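Local coordinates for protein deseasin MCP-01 (Pseudoalteromonas sp., PDB 3VV3) that degrades collagen as a serine protease of the subtilisin family, hydrolysing peptide bonds through its calcium-binding catalytic domain, at residues 14-19 against 26-31; 226-231 against 248-253; 155-160 against 190-195; 43-48 against 162-167. All blocks are in the same frame, centred on the assembly; numbering follows the deposited sequence.

In the fold
The four contacts show how a subtilisin-type fold is secured at one edge and in the interior of its parallel sheet. Contact 1, a two-calcium loop site, touches contact 2, the pairing of strand 222-228 with the outermost strand 247-250; their centres lie about 11 Å apart, and N17 ND2 reaches S230 O across the gap. About 26 Å from contact 2, centre to centre, contact 4 joins strand 45-50 to the start of strand 166-171. Contact 3 packs helix 146-161 on the turn after helix 180-191, about 8 Å from contact 4 between centres, and R167 bonds to it. Strand 45-50 ends at D50, which with H105 and S270 has the geometry of a subtilisin catalytic triad.

Contact 1: 14-19 against 26-31; sequences GLNNEG and DADIDA. With CA (calcium ion), chain D; CA (calcium ion), chain E.
G14 and L15 open this contact by offering their carbonyls to a calcium-binding loop, in which alternate aspartates D26, D28 and D30 hold two calcium ions. G14 O accepts from I29 N, and L15 O takes the backbone N of A31 at the first turn of helix 31-34. The L15 side chain adds apolar contacts: CB meets A31 CB at 3.8 Å, while CD2 runs beside I29 CD1, the two side chains pointing the same way.

N17 is tied to the loop through three groups. Its backbone N donates to D28 OD2 (2.8 Å), arriving on the anti side of a carboxylate that also grips one calcium with both oxygens; together with this chelation and the D30 N bond, it would restrain how the ligand is turned. N17 O receives D26 N in a nearly straight bond (174°), and also a hydrogen bond from a water bound to the same calcium. With CG anti to the backbone N (chi1 -166°), the amide reaches along the loop: ND2 donates to A27 O at 2.9 Å, the acceptor lying in the amide plane, and also to S230 O. On the amide's other branch, OD1 accepts from G19 N in an Asx turn.

D28 makes a second Asx turn, OD1 receiving D30 N. D26 and D30 bridge the metals, which probably offset their negative charge; each chelates the second ion with both oxygens, and N320 ND2 bonds to D30 OD2. The two bridging atoms, D26 OD1 and D30 OD1, each bound to both calcium ions, stand 3.2 Å apart.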
loop_
_atom_site.group_PDB
_atom_site.type_symbol
_atom_site.label_atom_id
_atom_site.label_comp_id
_atom_site.label_asym_id
_atom_site.label_seq_id
_atom_site.Cartn_x
_atom_site.Cartn_y
_atom_site.Cartn_z
ATOM N N GLY A 14 10.999 -3.519 -15.150
ATOM C CA GLY A 14 12.120 -3.584 -14.228
ATOM C C GLY A 14 13.150 -4.625 -14.628
ATOM O O GLY A 14 14.340 -4.472 -14.359
ATOM N N LEU A 15 12.686 -5.695 -15.263
ATOM C CA LEU A 15 13.583 -6.762 -15.708
ATOM C C LEU A 15 14.157 -6.427 -17.082
ATOM O O LEU A 15 15.347 -6.655 -17.366
ATOM C CB LEU A 15 12.845 -8.105 -15.767
ATOM C CG LEU A 15 12.175 -8.605 -14.479
ATOM C CD1 LEU A 15 11.571 -9.988 -14.698
ATOM C CD2 LEU A 15 13.185 -8.637 -13.333
ATOM N N ASN A 16 13.300 -5.877 -17.935
ATOM C CA ASN A 16 13.704 -5.494 -19.283
ATOM C C ASN A 16 12.865 -4.314 -19.762
ATOM O O ASN A 16 11.652 -4.424 -19.900
ATOM C CB ASN A 16 13.547 -6.677 -20.235
ATOM C CG ASN A 16 14.116 -6.395 -21.612
ATOM O OD1 ASN A 16 13.381 -6.327 -22.602
ATOM N ND2 ASN A 16 15.429 -6.224 -21.680
ATOM N N ASN A 17 13.526 -3.186 -19.990
ATOM C CA ASN A 17 12.854 -1.946 -20.357
ATOM C C ASN A 17 13.314 -1.516 -21.751
ATOM O O ASN A 17 14.499 -1.247 -21.955
ATOM C CB ASN A 17 13.217 -0.868 -19.331
ATOM C CG ASN A 17 12.326 0.362 -19.413
ATOM O OD1 ASN A 17 11.548 0.536 -20.355
ATOM N ND2 ASN A 17 12.450 1.231 -18.417
ATOM N N GLU A 18 12.398 -1.497 -22.697
ATOM C CA GLU A 18 12.625 -0.963 -24.046
ATOM C C GLU A 18 11.811 0.298 -24.281
ATOM O O GLU A 18 11.707 0.767 -25.374
ATOM C CB GLU A 18 12.215 -1.942 -25.122
ATOM C CG GLU A 18 12.435 -3.357 -24.752
ATOM C CD GLU A 18 13.657 -3.942 -25.365
ATOM O OE1 GLU A 18 14.593 -3.192 -25.512
ATOM O OE2 GLU A 18 13.653 -5.150 -25.665
ATOM N N GLY A 19 11.300 0.843 -23.195
ATOM C CA GLY A 19 10.434 2.006 -23.281
ATOM C C GLY A 19 8.973 1.636 -23.456
ATOM O O GLY A 19 8.123 2.504 -23.673
ATOM N N ASP A 26 16.360 0.799 -21.375
ATOM C CA ASP A 26 17.494 0.366 -20.549
ATOM C C ASP A 26 17.487 0.832 -19.092
ATOM O O ASP A 26 18.465 0.614 -18.366
ATOM C CB ASP A 26 18.856 0.654 -21.191
ATOM C CG ASP A 26 19.932 -0.293 -20.684
ATOM O OD1 ASP A 26 19.610 -1.483 -20.514
ATOM O OD2 ASP A 26 21.070 0.143 -20.438
ATOM N N ALA A 27 16.403 1.477 -18.668
ATOM C CA ALA A 27 16.200 1.741 -17.251
ATOM C C ALA A 27 15.642 0.456 -16.655
ATOM O O ALA A 27 14.435 0.292 -16.517
ATOM C CB ALA A 27 15.234 2.894 -17.044
ATOM N N ASP A 28 16.539 -0.471 -16.343
ATOM C CA ASP A 28 16.155 -1.807 -15.905
ATOM C C ASP A 28 17.369 -2.488 -15.290
ATOM O O ASP A 28 18.455 -1.909 -15.246
ATOM C CB ASP A 28 15.572 -2.638 -17.065
ATOM C CG ASP A 28 16.564 -2.844 -18.207
ATOM O OD1 ASP A 28 17.734 -3.179 -17.927
ATOM O OD2 ASP A 28 16.161 -2.681 -19.380
ATOM N N ILE A 29 17.186 -3.709 -14.803
ATOM C CA ILE A 29 18.265 -4.401 -14.108
ATOM C C ILE A 29 19.040 -5.354 -15.015
ATOM O O ILE A 29 19.900 -6.097 -14.548
ATOM C CB ILE A 29 17.748 -5.152 -12.836
ATOM C CG1 ILE A 29 16.909 -6.383 -13.212
ATOM C CG2 ILE A 29 16.969 -4.190 -11.949
ATOM C CD1 ILE A 29 16.531 -7.260 -12.014
ATOM N N ASP A 30 18.742 -5.316 -16.314
ATOM C CA ASP A 30 19.427 -6.172 -17.288
ATOM C C ASP A 30 19.263 -7.658 -16.959
ATOM O O ASP A 30 20.238 -8.416 -16.993
ATOM C CB ASP A 30 20.928 -5.826 -17.380
ATOM C CG ASP A 30 21.208 -4.581 -18.229
ATOM O OD1 ASP A 30 20.341 -4.188 -19.034
ATOM O OD2 ASP A 30 22.307 -4.010 -18.105
ATOM N N ALA A 31 18.035 -8.076 -16.657
ATOM C CA ALA A 31 17.773 -9.466 -16.288
ATOM C C ALA A 31 18.019 -10.467 -17.429
ATOM O O ALA A 31 18.617 -11.514 -17.205
ATOM C CB ALA A 31 16.362 -9.624 -15.729
HETATM CA CA CA D . 18.379 -3.419 -20.457
HETATM CA CA CA E . 21.823 -2.083 -19.546
HETATM O O HOH W 1 16.924 -2.737 -22.126
HETATM O O HOH W 2 19.539 -4.347 -22.242
HETATM O O HOH W 3 17.613 -5.869 -20.212
HETATM O O HOH W 4 22.129 -3.190 -21.479
HETATM O O HOH W 5 24.149 -1.677 -20.318
#

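Contact 2: 226-231 against 248-253; sequences ASTDSR and GAPGSG
A226 and T228 pair in parallel with strand 248-250, the short strand axes approaching to 4.3 Å at 45°: A249 N donates to A226 O, and A249 O accepts T228 N. Beyond the regular pairing, T228 O receives G251 N at 3.0 Å in an almost straight bond (173°) and a weak second bond from S252 N.

S227 OG, swung anti to the backbone N (chi1 175°), lies 3.1 Å from G251 CA, a closeness possible because glycine carries no side chain there; its hydroxyl bonds to S235 OG. T228 OG1 sits over the A249-P250 peptide, 3.3 Å from P250 N, which has no hydrogen to give. At the far end S252 CB packs on D229 CB (3.6 Å), and S252 OG also bonds to S235 OG. A water joins S230 N to S252 O.

R231 leaves the pair for the dimer interface, forming a salt bridge with D141 of the second subunit. Strand 247-250 is the outermost strand of the parallel sheet, and G248 bonds beyond it to T317 and L319, with A249 resting on H275 and V276 of helix 269-284 and P250 covered by W13 and I29.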
loop_
_atom_site.group_PDB
_atom_site.type_symbol
_atom_site.label_atom_id
_atom_site.label_comp_id
_atom_site.label_asym_id
_atom_site.label_seq_id
_atom_site.Cartn_x
_atom_site.Cartn_y
_atom_site.Cartn_z
ATOM N N ALA A 226 15.878 1.884 -1.859
ATOM C CA ALA A 226 14.967 2.908 -2.370
ATOM C C ALA A 226 14.372 2.417 -3.678
ATOM O O ALA A 226 14.905 1.492 -4.310
ATOM C CB ALA A 226 15.709 4.238 -2.580
ATOM N N SER A 227 13.282 3.052 -4.103
ATOM C CA SER A 227 12.584 2.655 -5.317
ATOM C C SER A 227 12.911 3.572 -6.497
ATOM O O SER A 227 13.034 4.785 -6.339
ATOM C CB SER A 227 11.070 2.658 -5.073
ATOM O OG SER A 227 10.365 2.394 -6.275
ATOM N N THR A 228 13.037 2.972 -7.678
ATOM C CA THR A 228 13.217 3.717 -8.927
ATOM C C THR A 228 12.087 3.414 -9.904
ATOM O O THR A 228 11.350 2.429 -9.744
ATOM C CB THR A 228 14.577 3.388 -9.592
ATOM O OG1 THR A 228 14.636 1.990 -9.923
ATOM C CG2 THR A 228 15.722 3.727 -8.654
ATOM N N ASP A 229 11.953 4.258 -10.928
ATOM C CA ASP A 229 10.882 4.109 -11.900
ATOM C C ASP A 229 11.392 3.810 -13.314
ATOM O O ASP A 229 12.593 3.615 -13.538
ATOM C CB ASP A 229 9.948 5.335 -11.898
ATOM C CG ASP A 229 10.627 6.608 -12.408
ATOM O OD1 ASP A 229 11.635 6.519 -13.144
ATOM O OD2 ASP A 229 10.139 7.711 -12.067
ATOM N N SER A 230 10.466 3.762 -14.261
ATOM C CA SER A 230 10.797 3.337 -15.620
ATOM C C SER A 230 11.637 4.359 -16.390
ATOM O O SER A 230 12.066 4.078 -17.506
ATOM C CB SER A 230 9.526 3.045 -16.412
ATOM O OG SER A 230 8.758 4.232 -16.558
ATOM N N ARG A 231 11.835 5.539 -15.814
ATOM C CA ARG A 231 12.719 6.547 -16.405
ATOM C C ARG A 231 14.054 6.596 -15.658
ATOM O O ARG A 231 14.882 7.476 -15.897
ATOM C CB ARG A 231 12.065 7.938 -16.402
ATOM C CG ARG A 231 10.906 8.097 -17.375
ATOM C CD ARG A 231 9.635 7.452 -16.828
ATOM N NE ARG A 231 8.987 8.277 -15.809
ATOM C CZ ARG A 231 8.166 7.804 -14.876
ATOM N NH1 ARG A 231 7.922 6.504 -14.809
ATOM N NH2 ARG A 231 7.610 8.630 -13.996
ATOM N N GLY A 248 19.166 1.707 -5.065
ATOM C CA GLY A 248 17.795 1.669 -5.546
ATOM C C GLY A 248 17.531 0.501 -6.475
ATOM O O GLY A 248 18.465 -0.109 -6.985
ATOM N N ALA A 249 16.257 0.185 -6.685
ATOM C CA ALA A 249 15.842 -0.844 -7.635
ATOM C C ALA A 249 14.403 -0.545 -8.064
ATOM O O ALA A 249 13.700 0.211 -7.389
ATOM C CB ALA A 249 15.951 -2.247 -7.015
ATOM N N PRO A 250 13.956 -1.135 -9.178
ATOM C CA PRO A 250 12.612 -0.833 -9.684
ATOM C C PRO A 250 11.484 -1.130 -8.683
ATOM O O PRO A 250 11.347 -2.263 -8.187
ATOM C CB PRO A 250 12.491 -1.743 -10.914
ATOM C CG PRO A 250 13.895 -1.897 -11.382
ATOM C CD PRO A 250 14.709 -1.998 -10.108
ATOM N N GLY A 251 10.666 -0.118 -8.411
ATOM C CA GLY A 251 9.529 -0.294 -7.520
ATOM C C GLY A 251 8.261 0.422 -7.958
ATOM O O GLY A 251 7.233 0.312 -7.297
ATOM N N SER A 252 8.337 1.166 -9.065
ATOM C CA SER A 252 7.171 1.887 -9.587
ATOM C C SER A 252 6.450 1.065 -10.652
ATOM O O SER A 252 7.016 0.780 -11.712
ATOM C CB SER A 252 7.591 3.231 -10.205
ATOM O OG SER A 252 8.104 4.117 -9.229
ATOM N N GLY A 253 5.202 0.696 -10.374
ATOM C CA GLY A 253 4.385 -0.017 -11.344
ATOM C C GLY A 253 4.920 -1.404 -11.649
ATOM O O GLY A 253 5.246 -1.726 -12.798
HETATM O O HOH W 6 7.642 3.024 -13.628
#

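Contact 3: 155-160 against 190-195; sequences YMVGLK and EQADIL
V157 and K160, on one side of helix 146-161, meet the turn that follows helix 180-191, so the contact joins two neighbouring helices of the subtilisin-like alpha/beta fold. That turn is a Schellman motif: D193, at positive phi, ends the helix, and its backbone N bonds back to E190 O.

The polar account centres on A192 O. K160 NZ donates to it in a weak bond of 3.0 Å, bringing a positive charge to the C-terminal end of a helix, where it would be expected to interact favourably with the helix dipole. The lysine gets there by a folded route, with CG anti to its N (chi1 169°) and bends at chi2 and chi4, which lays CG and CE against the same carbonyl. NZ has a further acceptor in a water at 2.9 Å, and this water in turn donates to D193 OD2. Lysine and aspartate are therefore linked through solvent, since NZ and OD2 stand too far apart for a salt bridge. D193 O is taken by R167 NE and I194 O by N221 ND2.

Beneath this polar rim the contact is apolar. I194 CD1 touches both K160 CB and V157 CG2, with V157 and I194 inclined to each other, while I194 also rests on L169 of strand 166-171. M156 turns its end the other way, toward V133 and C135 of strand 131-136. The remaining branch of V157 completes the packing, its CG1 touching A192 CB at 3.9 Å.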
loop_
_atom_site.group_PDB
_atom_site.type_symbol
_atom_site.label_atom_id
_atom_site.label_comp_id
_atom_site.label_asym_id
_atom_site.label_seq_id
_atom_site.Cartn_x
_atom_site.Cartn_y
_atom_site.Cartn_z
ATOM N N TYR A 155 12.864 -17.899 13.084
ATOM C CA TYR A 155 12.508 -19.125 12.357
ATOM C C TYR A 155 13.439 -19.342 11.174
ATOM O O TYR A 155 13.955 -20.443 10.965
ATOM C CB TYR A 155 11.058 -19.058 11.863
ATOM C CG TYR A 155 10.636 -20.166 10.915
ATOM C CD1 TYR A 155 10.307 -21.431 11.395
ATOM C CD2 TYR A 155 10.511 -19.933 9.545
ATOM C CE1 TYR A 155 9.905 -22.450 10.534
ATOM C CE2 TYR A 155 10.101 -20.951 8.674
ATOM C CZ TYR A 155 9.800 -22.201 9.182
ATOM O OH TYR A 155 9.387 -23.207 8.339
ATOM N N MET A 156 13.649 -18.282 10.403
ATOM C CA MET A 156 14.515 -18.348 9.231
ATOM C C MET A 156 15.957 -18.652 9.630
ATOM O O MET A 156 16.645 -19.438 8.966
ATOM C CB MET A 156 14.444 -17.023 8.448
ATOM C CG MET A 156 13.044 -16.691 7.917
ATOM S SD MET A 156 12.561 -17.747 6.528
ATOM C CE MET A 156 10.941 -17.067 6.161
ATOM N N VAL A 157 16.426 -18.014 10.698
ATOM C CA VAL A 157 17.785 -18.269 11.183
ATOM C C VAL A 157 17.904 -19.719 11.640
ATOM O O VAL A 157 18.914 -20.372 11.386
ATOM C CB VAL A 157 18.172 -17.318 12.316
ATOM C CG1 VAL A 157 19.516 -17.725 12.925
ATOM C CG2 VAL A 157 18.210 -15.873 11.788
ATOM N N GLY A 158 16.857 -20.223 12.285
ATOM C CA GLY A 158 16.797 -21.630 12.660
ATOM C C GLY A 158 16.980 -22.555 11.461
ATOM O O GLY A 158 17.741 -23.525 11.517
ATOM N N LEU A 159 16.290 -22.261 10.363
ATOM C CA LEU A 159 16.414 -23.095 9.168
ATOM C C LEU A 159 17.862 -23.093 8.662
ATOM O O LEU A 159 18.441 -24.147 8.363
ATOM C CB LEU A 159 15.466 -22.615 8.067
ATOM C CG LEU A 159 13.959 -22.782 8.286
ATOM C CD1 LEU A 159 13.186 -22.231 7.076
ATOM C CD2 LEU A 159 13.608 -24.250 8.511
ATOM N N LYS A 160 18.439 -21.903 8.580
ATOM C CA LYS A 160 19.801 -21.737 8.090
ATOM C C LYS A 160 20.789 -22.480 8.996
ATOM O O LYS A 160 21.662 -23.202 8.512
ATOM C CB LYS A 160 20.149 -20.243 7.989
ATOM C CG LYS A 160 21.636 -19.934 7.741
ATOM C CD LYS A 160 22.114 -20.533 6.429
ATOM C CE LYS A 160 23.545 -20.125 6.101
ATOM N NZ LYS A 160 24.516 -20.550 7.163
ATOM N N GLU A 190 22.887 -12.108 11.087
ATOM C CA GLU A 190 24.213 -11.826 10.541
ATOM C C GLU A 190 25.195 -12.939 10.882
ATOM O O GLU A 190 25.995 -13.342 10.044
ATOM C CB GLU A 190 24.771 -10.480 11.025
ATOM C CG GLU A 190 26.108 -10.149 10.347
ATOM C CD GLU A 190 26.662 -8.783 10.705
ATOM O OE1 GLU A 190 26.084 -8.103 11.577
ATOM O OE2 GLU A 190 27.692 -8.393 10.106
ATOM N N GLN A 191 25.145 -13.439 12.112
ATOM C CA GLN A 191 26.078 -14.494 12.497
ATOM C C GLN A 191 25.799 -15.767 11.689
ATOM O O GLN A 191 26.691 -16.597 11.500
ATOM C CB GLN A 191 26.030 -14.779 14.010
ATOM C CG GLN A 191 26.038 -13.537 14.912
ATOM C CD GLN A 191 27.096 -12.502 14.536
ATOM O OE1 GLN A 191 28.291 -12.802 14.472
ATOM N NE2 GLN A 191 26.655 -11.263 14.305
ATOM N N ALA A 192 24.565 -15.899 11.198
ATOM C CA ALA A 192 24.167 -17.046 10.375
ATOM C C ALA A 192 24.422 -16.846 8.876
ATOM O O ALA A 192 24.049 -17.692 8.057
ATOM C CB ALA A 192 22.695 -17.389 10.619
ATOM N N ASP A 193 25.044 -15.723 8.525
ATOM C CA ASP A 193 25.393 -15.380 7.138
ATOM C C ASP A 193 24.183 -15.075 6.264
ATOM O O ASP A 193 24.128 -15.467 5.096
ATOM C CB ASP A 193 26.265 -16.467 6.495
ATOM C CG ASP A 193 27.543 -16.734 7.287
ATOM O OD1 ASP A 193 28.210 -15.766 7.699
ATOM O OD2 ASP A 193 27.876 -17.923 7.493
ATOM N N ILE A 194 23.230 -14.343 6.834
ATOM C CA ILE A 194 22.004 -13.993 6.125
ATOM C C ILE A 194 21.978 -12.499 5.807
ATOM O O ILE A 194 22.299 -11.669 6.656
ATOM C CB ILE A 194 20.769 -14.371 6.963
ATOM C CG1 ILE A 194 20.760 -15.885 7.203
ATOM C CG2 ILE A 194 19.470 -13.919 6.272
ATOM C CD1 ILE A 194 19.651 -16.357 8.144
ATOM N N LEU A 195 21.604 -12.180 4.574
ATOM C CA LEU A 195 21.468 -10.800 4.130
ATOM C C LEU A 195 20.029 -10.367 4.361
ATOM O O LEU A 195 19.103 -11.052 3.939
ATOM C CB LEU A 195 21.793 -10.713 2.639
ATOM C CG LEU A 195 21.680 -9.349 1.960
ATOM C CD1 LEU A 195 22.857 -8.476 2.367
ATOM C CD2 LEU A 195 21.645 -9.537 0.446
HETATM O O HOH W 7 27.200 -20.299 6.218
#

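Contact 4: 43-48 against 162-167; sequences DVVVGV and AGVNLR
Central strand 45-50 of the parallel sheet meets the beginning of strand 166-171 here, where V45 and N165 form the first backbone link. V45 N donates to N165 O at 3.1 Å (angle 153°). Two residues earlier, the N165 side chain reaches the loop leading into the strand: with CG anti to the backbone N (chi1 -170°), ND2 donates to D43 O at 3.0 Å. The carbonyl oxygen lies close to the amide plane of N165, although ND2 itself stands above the plane of that carbonyl. Side chain and main chain of N165 thus bond to D43 and V45, alternate residues at the entry to strand 45-50, and N165 is itself the centre of an inverse gamma turn.

Farther along, a water accepts from R167 N and donates to V45 O, each at 2.8 Å; L166 CA also makes a CA-H...O contact with V45 O. This entry belongs to the three-layer alpha/beta sandwich of subtilases, and G47 carries the pairing on with backbone bonds to V168 and N170. Helix 146-161 leads into strand 166-171 through the Schellman turn at G163.

V45 carries the apolar part. Its CG2 meets V164 CG1 at 3.9 Å and its CB meets L166 CB at 4.0 Å, crossing both side chains at about a right angle. L166 continues onto M156 and L159 of helix 146-161, and its CG lies 4.1 Å from V45 CG1.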
loop_
_atom_site.group_PDB
_atom_site.type_symbol
_atom_site.label_atom_id
_atom_site.label_comp_id
_atom_site.label_asym_id
_atom_site.label_seq_id
_atom_site.Cartn_x
_atom_site.Cartn_y
_atom_site.Cartn_z
ATOM N N ASP A 43 18.160 -24.764 -5.235
ATOM C CA ASP A 43 18.991 -24.983 -4.053
ATOM C C ASP A 43 19.250 -23.714 -3.249
ATOM O O ASP A 43 19.696 -23.788 -2.102
ATOM C CB ASP A 43 20.320 -25.627 -4.429
ATOM C CG ASP A 43 20.207 -27.129 -4.574
ATOM O OD1 ASP A 43 19.183 -27.701 -4.139
ATOM O OD2 ASP A 43 21.149 -27.735 -5.103
ATOM N N VAL A 44 18.973 -22.559 -3.851
ATOM C CA VAL A 44 19.078 -21.282 -3.143
ATOM C C VAL A 44 17.734 -20.959 -2.505
ATOM O O VAL A 44 16.713 -20.956 -3.180
ATOM C CB VAL A 44 19.481 -20.140 -4.108
ATOM C CG1 VAL A 44 19.473 -18.790 -3.385
ATOM C CG2 VAL A 44 20.852 -20.405 -4.706
ATOM N N VAL A 45 17.732 -20.692 -1.202
ATOM C CA VAL A 45 16.484 -20.485 -0.488
ATOM C C VAL A 45 16.370 -19.031 -0.053
ATOM O O VAL A 45 17.305 -18.469 0.500
ATOM C CB VAL A 45 16.388 -21.415 0.740
ATOM C CG1 VAL A 45 15.022 -21.289 1.390
ATOM C CG2 VAL A 45 16.660 -22.858 0.321
ATOM N N VAL A 46 15.223 -18.422 -0.333
ATOM C CA VAL A 46 14.973 -17.046 0.072
ATOM C C VAL A 46 13.766 -17.007 1.000
ATOM O O VAL A 46 12.726 -17.584 0.696
ATOM C CB VAL A 46 14.681 -16.143 -1.143
ATOM C CG1 VAL A 46 14.412 -14.713 -0.686
ATOM C CG2 VAL A 46 15.848 -16.162 -2.120
ATOM N N GLY A 47 13.895 -16.317 2.127
ATOM C CA GLY A 47 12.780 -16.181 3.046
ATOM C C GLY A 47 12.026 -14.888 2.807
ATOM O O GLY A 47 12.638 -13.832 2.641
ATOM N N VAL A 48 10.697 -14.975 2.777
ATOM C CA VAL A 48 9.858 -13.783 2.626
ATOM C C VAL A 48 9.055 -13.590 3.906
ATOM O O VAL A 48 8.230 -14.431 4.262
ATOM C CB VAL A 48 8.907 -13.897 1.413
ATOM C CG1 VAL A 48 7.932 -12.716 1.375
ATOM C CG2 VAL A 48 9.705 -14.002 0.122
ATOM N N ALA A 162 20.271 -25.002 10.736
ATOM C CA ALA A 162 20.061 -26.439 10.573
ATOM C C ALA A 162 20.583 -26.963 9.238
ATOM O O ALA A 162 20.528 -28.161 8.973
ATOM C CB ALA A 162 18.583 -26.780 10.735
ATOM N N GLY A 163 21.078 -26.064 8.390
ATOM C CA GLY A 163 21.683 -26.478 7.138
ATOM C C GLY A 163 20.899 -26.126 5.883
ATOM O O GLY A 163 21.319 -26.466 4.782
ATOM N N VAL A 164 19.758 -25.462 6.036
ATOM C CA VAL A 164 19.011 -24.984 4.870
ATOM C C VAL A 164 19.804 -23.858 4.213
ATOM O O VAL A 164 20.324 -22.994 4.902
ATOM C CB VAL A 164 17.603 -24.479 5.259
ATOM C CG1 VAL A 164 16.898 -23.892 4.033
ATOM C CG2 VAL A 164 16.775 -25.612 5.873
ATOM N N ASN A 165 19.915 -23.880 2.886
ATOM C CA ASN A 165 20.761 -22.911 2.188
ATOM C C ASN A 165 20.071 -21.554 2.038
ATOM O O ASN A 165 19.886 -21.049 0.930
ATOM C CB ASN A 165 21.189 -23.451 0.824
ATOM C CG ASN A 165 22.245 -22.597 0.161
ATOM O OD1 ASN A 165 23.068 -21.967 0.831
ATOM N ND2 ASN A 165 22.224 -22.564 -1.168
ATOM N N LEU A 166 19.707 -20.970 3.172
ATOM C CA LEU A 166 18.926 -19.742 3.212
ATOM C C LEU A 166 19.809 -18.584 3.670
ATOM O O LEU A 166 20.180 -18.507 4.843
ATOM C CB LEU A 166 17.763 -19.948 4.188
ATOM C CG LEU A 166 16.665 -18.893 4.310
ATOM C CD1 LEU A 166 15.541 -19.486 5.146
ATOM C CD2 LEU A 166 17.184 -17.616 4.966
ATOM N N ARG A 167 20.154 -17.686 2.744
ATOM C CA ARG A 167 21.055 -16.581 3.051
ATOM C C ARG A 167 20.502 -15.217 2.668
ATOM O O ARG A 167 21.227 -14.223 2.711
ATOM C CB ARG A 167 22.420 -16.794 2.381
ATOM C CG ARG A 167 23.161 -18.019 2.928
ATOM C CD ARG A 167 24.608 -18.015 2.478
ATOM N NE ARG A 167 25.256 -16.763 2.849
ATOM C CZ ARG A 167 26.380 -16.311 2.305
ATOM N NH1 ARG A 167 27.002 -17.015 1.363
ATOM N NH2 ARG A 167 26.877 -15.149 2.701
HETATM O O HOH W 8 19.868 -17.504 -0.026
#